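Local coordinates for protein 3'-5'-exonuclease (Saccharomyces cerevisiae, PDB 3E2V) that probably cuts double-stranded DNA as a magnesium-dependent TatD-type nuclease, acting as an endonuclease and trimming strands from the 3' end, at residues Leu164-Asp167 against Arg168-Tyr171; Gly59-Ile62 against Ala63-Gln66. All coordinates share one frame; numbering follows the deposited sequence.

Both contacts are local and lie just past the C-terminal ends of parallel strands in the barrel-like alpha/beta fold of the TatD family, the end where the magnesium ion is bound. Interaction 2 comes first along the chain, a helix N-cap at the passage from strand 52-57 into helix 62-75; interaction 1 is a beta turn after strand 156-165, on the way to helix 174-187. Strand 82-87 lies between these two strands in the sheet. The centres are 18 Å apart and the nearest atoms about 10 Å, without touching. Glu-161, a magnesium-binding residue, relates them: it lies on the strand leading into interaction 1 and shares a backbone hydrogen bond with Gly-59, so both contacts border the metal site.

Interaction 1: Leu164-Asp167 against Arg168-Tyr171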
loop_
_atom_site.group_PDB
_atom_site.type_symbol
_atom_site.label_atom_id
_atom_site.label_comp_id
_atom_site.label_asym_id
_atom_site.label_seq_id
_atom_site.Cartn_x
_atom_site.Cartn_y
_atom_site.Cartn_z
ATOM N N LEU A 164 11.978 -0.843 -0.222
ATOM C CA LEU A 164 13.072 -0.759 0.745
ATOM C C LEU A 164 12.596 -0.070 2.011
ATOM O O LEU A 164 11.829 0.900 1.932
ATOM C CB LEU A 164 14.251 0.016 0.143
ATOM C CG LEU A 164 14.881 -0.516 -1.142
ATOM C CD1 LEU A 164 16.020 0.392 -1.610
ATOM C CD2 LEU A 164 15.429 -1.914 -0.918
ATOM N N ASP A 165 13.053 -0.547 3.169
ATOM C CA ASP A 165 12.699 0.075 4.443
ATOM C C ASP A 165 13.890 0.047 5.368
ATOM O O ASP A 165 14.147 -0.944 6.033
ATOM C CB ASP A 165 11.517 -0.658 5.081
ATOM C CG ASP A 165 10.932 0.094 6.278
ATOM O OD1 ASP A 165 11.654 0.864 6.937
ATOM O OD2 ASP A 165 9.724 -0.077 6.550
ATOM N N TYR A 166 14.603 1.158 5.399
ATOM C CA TYR A 166 15.841 1.259 6.168
ATOM C C TYR A 166 15.585 1.607 7.635
ATOM O O TYR A 166 16.537 1.706 8.405
ATOM C CB TYR A 166 16.803 2.230 5.484
ATOM C CG TYR A 166 17.396 1.697 4.166
ATOM C CD1 TYR A 166 17.005 0.462 3.639
ATOM C CD2 TYR A 166 18.350 2.428 3.459
ATOM C CE1 TYR A 166 17.545 -0.019 2.435
ATOM C CE2 TYR A 166 18.903 1.949 2.246
ATOM C CZ TYR A 166 18.497 0.727 1.754
ATOM O OH TYR A 166 19.029 0.255 0.581
ATOM N N ASP A 167 14.315 1.778 8.012
ATOM C CA ASP A 167 13.941 1.870 9.435
ATOM C C ASP A 167 13.739 0.485 10.036
ATOM O O ASP A 167 13.405 0.368 11.221
ATOM C CB ASP A 167 12.634 2.643 9.614
ATOM C CG ASP A 167 12.785 4.142 9.417
ATOM O OD1 ASP A 167 13.832 4.610 8.936
ATOM O OD2 ASP A 167 11.823 4.868 9.765
ATOM N N ARG A 168 13.905 -0.567 9.231
ATOM C CA ARG A 168 13.571 -1.936 9.670
ATOM C C ARG A 168 14.687 -2.943 9.415
ATOM O O ARG A 168 14.428 -4.101 9.097
ATOM C CB ARG A 168 12.278 -2.394 8.992
ATOM C CG ARG A 168 11.039 -1.574 9.355
ATOM C CD ARG A 168 10.495 -1.900 10.740
ATOM N NE ARG A 168 9.253 -1.186 11.057
ATOM C CZ ARG A 168 9.179 0.090 11.432
ATOM N NH1 ARG A 168 10.272 0.838 11.521
ATOM N NH2 ARG A 168 7.994 0.633 11.706
ATOM N N PHE A 169 15.936 -2.526 9.604
ATOM C CA PHE A 169 17.042 -3.469 9.439
ATOM C C PHE A 169 17.024 -4.566 10.490
ATOM O O PHE A 169 17.710 -5.571 10.330
ATOM C CB PHE A 169 18.402 -2.754 9.462
ATOM C CG PHE A 169 18.686 -1.926 8.238
ATOM C CD1 PHE A 169 18.330 -2.363 6.969
ATOM C CD2 PHE A 169 19.366 -0.722 8.367
ATOM C CE1 PHE A 169 18.603 -1.585 5.861
ATOM C CE2 PHE A 169 19.665 0.052 7.253
ATOM C CZ PHE A 169 19.300 -0.386 6.001
ATOM N N HIS A 170 16.215 -4.394 11.540
ATOM C CA HIS A 170 16.038 -5.475 12.501
ATOM C C HIS A 170 15.220 -6.639 11.958
ATOM O O HIS A 170 15.265 -7.736 12.521
ATOM C CB HIS A 170 15.506 -4.979 13.844
ATOM C CG HIS A 170 14.214 -4.244 13.764
ATOM N ND1 HIS A 170 14.105 -2.999 13.187
ATOM C CD2 HIS A 170 12.985 -4.545 14.246
ATOM C CE1 HIS A 170 12.862 -2.571 13.300
ATOM N NE2 HIS A 170 12.158 -3.496 13.927
ATOM N N TYR A 171 14.497 -6.399 10.862
ATOM C CA TYR A 171 13.723 -7.433 10.181
ATOM C C TYR A 171 14.483 -8.097 9.031
ATOM O O TYR A 171 14.309 -9.292 8.778
ATOM C CB TYR A 171 12.415 -6.867 9.648
ATOM C CG TYR A 171 11.367 -6.566 10.695
ATOM C CD1 TYR A 171 11.209 -7.383 11.820
ATOM C CD2 TYR A 171 10.508 -5.487 10.539
ATOM C CE1 TYR A 171 10.217 -7.113 12.779
ATOM C CE2 TYR A 171 9.521 -5.207 11.489
ATOM C CZ TYR A 171 9.386 -6.023 12.598
ATOM O OH TYR A 171 8.400 -5.737 13.523
HETATM O O HOH W 1 16.916 0.134 10.676
HETATM O O HOH W 2 16.075 -1.062 12.964
#
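Asp-167 O is gripped from the Arg-168 side chain and approached by His-170. Arg-168 NH1 donates to Asp-167 O over 3.2 Å, standing well above the carbonyl plane although the oxygen lies in the plane of the guanidinium. The Arg-168 chain bends at chi2 (-76°), which turns the guanidinium back so that its edge meets Asp-167 O. The His-170 ring comes edge-on and in plane, CE1 3.6 Å from Asp-167 O, and a water held by His-170 ND1 adds a weak bond.

The chain reverses here in a type I beta turn from Asp-165 to Arg-168, with Arg-168 N bonded to Asp-165 O at 3.2 Å. An Asx turn reinforces it: Asp-165 OD1 accepts from Asp-167 N at 3.0 Å. CG of Asp-165 lies anti to the backbone N (chi1 -169°), bringing OD1 to Asp-167 N and OD2 against the Arg-168 chain, where Asp-165 OD2 lies 3.4 Å from the methylene CG of Arg-168. OD1 of Asp-167 bonds Ser-205.

On the other flank Phe-169 leans over Tyr-166. Phe-169 CZ sits above one face of the Tyr-166 ring, 3.4 Å from Tyr-166 CG, with the planes oblique at 36°. CA of Tyr-166 in turn makes a CH-pi contact with the phenylalanine face. A water joins Tyr-166 O to Phe-169 N, while Tyr-166 OH reaches Asp-209.

The Asp-165 side chain lies about 9 Å from the bound magnesium ion. Its OD2, in a salt bridge with Arg-204 and hydrogen-bonded to His-202, ties the turn to strand 199-204; with the Asx bond to OD1, these two outside partners would probably fix the rotation of the carboxylate.

Interaction 2: Gly59-Ile62 against Ala63-Gln66; sequences GSSI and AESQ
Ala-63 opens the second segment in the first turn of helix 62-75, whose N-cap is Ser-61; Ala-63 CB lies 4.0 Å from the cap oxygen, Ser-61 OG. Glu-64 completes the cap. Glu-64 N points at Ser-61 OG over 2.9 Å in a nearly straight bond, with an N-H...O angle of 163°. The serine hydroxyl can meet it because OG sits between its own backbone N and carbonyl carbon (chi1 68°). Ser-61 OG rests 3.3 Å from Glu-64 CB, so the acid's first methylene packs beside the cap. An alanine in place of Ser-61 would probably leave Glu-64 N without its capping acceptor and weaken the start of the helix.

Farther out the Glu-64 chain bends at chi2, and OE1 accepts from a water that is also bonded to Ser-60 OG; OE1 bonds Thr-22 as well. The side chain of Ser-60 is about 5 Å from that of Glu-161, a magnesium-binding residue, which puts this helix start beside the metal site.

Ser-65 grips the backbone of the cap residue twice. Its N and its OG both donate to Ser-61 O, from opposite faces of the carbonyl plane. OG stands beside its own backbone N (chi1 -67°), which turns it back toward the preceding loop, and it is also hydrogen-bonded to Gly-88 N. Gly-59 CA lies 3.8 Å from Ser-65 OG; a beta carbon there would clash with it.

Gln-66 sends its amide to Glu-70, one turn onward, while Gln-66 N bonds Ile-62 O at 2.9 Å.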
loop_
_atom_site.group_PDB
_atom_site.type_symbol
_atom_site.label_atom_id
_atom_site.label_comp_id
_atom_site.label_asym_id
_atom_site.label_seq_id
_atom_site.Cartn_x
_atom_site.Cartn_y
_atom_site.Cartn_z
ATOM N N GLY A 59 -0.918 -6.766 0.378
ATOM C CA GLY A 59 -0.236 -8.034 0.683
ATOM C C GLY A 59 1.239 -7.727 0.913
ATOM O O GLY A 59 1.821 -6.928 0.157
ATOM N N SER A 60 1.849 -8.325 1.937
ATOM C CA SER A 60 3.245 -7.995 2.307
ATOM C C SER A 60 4.220 -9.178 2.352
ATOM O O SER A 60 5.406 -9.010 2.649
ATOM C CB SER A 60 3.278 -7.247 3.642
ATOM O OG SER A 60 2.819 -8.095 4.694
ATOM N N SER A 61 3.707 -10.377 2.103
ATOM C CA SER A 61 4.533 -11.582 1.993
ATOM C C SER A 61 3.775 -12.586 1.141
ATOM O O SER A 61 2.624 -12.332 0.739
ATOM C CB SER A 61 4.847 -12.159 3.371
ATOM O OG SER A 61 3.663 -12.673 3.960
ATOM N N ILE A 62 4.392 -13.721 0.832
ATOM C CA ILE A 62 3.650 -14.737 0.096
ATOM C C ILE A 62 2.436 -15.162 0.937
ATOM O O ILE A 62 1.293 -15.147 0.456
ATOM C CB ILE A 62 4.527 -15.938 -0.356
ATOM C CG1 ILE A 62 5.593 -15.452 -1.349
ATOM C CG2 ILE A 62 3.643 -16.973 -1.024
ATOM C CD1 ILE A 62 6.691 -16.495 -1.733
ATOM N N ALA A 63 2.666 -15.487 2.207
ATOM C CA ALA A 63 1.564 -15.914 3.075
ATOM C C ALA A 63 0.497 -14.837 3.239
ATOM O O ALA A 63 -0.712 -15.121 3.160
ATOM C CB ALA A 63 2.081 -16.359 4.429
ATOM N N GLU A 64 0.928 -13.595 3.441
ATOM C CA GLU A 64 -0.017 -12.503 3.614
ATOM C C GLU A 64 -0.768 -12.184 2.331
ATOM O O GLU A 64 -1.938 -11.800 2.370
ATOM C CB GLU A 64 0.689 -11.249 4.142
ATOM C CG GLU A 64 0.820 -11.241 5.648
ATOM C CD GLU A 64 -0.500 -10.925 6.336
ATOM O OE1 GLU A 64 -1.025 -9.804 6.151
ATOM O OE2 GLU A 64 -1.019 -11.805 7.059
ATOM N N SER A 65 -0.099 -12.351 1.192
ATOM C CA SER A 65 -0.761 -12.150 -0.088
ATOM C C SER A 65 -1.836 -13.210 -0.269
ATOM O O SER A 65 -2.935 -12.909 -0.739
ATOM C CB SER A 65 0.241 -12.195 -1.243
ATOM O OG SER A 65 1.129 -11.091 -1.177
ATOM N N GLN A 66 -1.514 -14.444 0.120
ATOM C CA GLN A 66 -2.503 -15.516 0.092
ATOM C C GLN A 66 -3.681 -15.233 1.031
ATOM O O GLN A 66 -4.840 -15.434 0.648
ATOM C CB GLN A 66 -1.843 -16.851 0.432
ATOM C CG GLN A 66 -2.752 -18.057 0.239
ATOM C CD GLN A 66 -3.157 -18.273 -1.208
ATOM O OE1 GLN A 66 -2.329 -18.150 -2.126
ATOM N NE2 GLN A 66 -4.440 -18.593 -1.429
HETATM O O HOH W 3 0.096 -7.995 4.439
#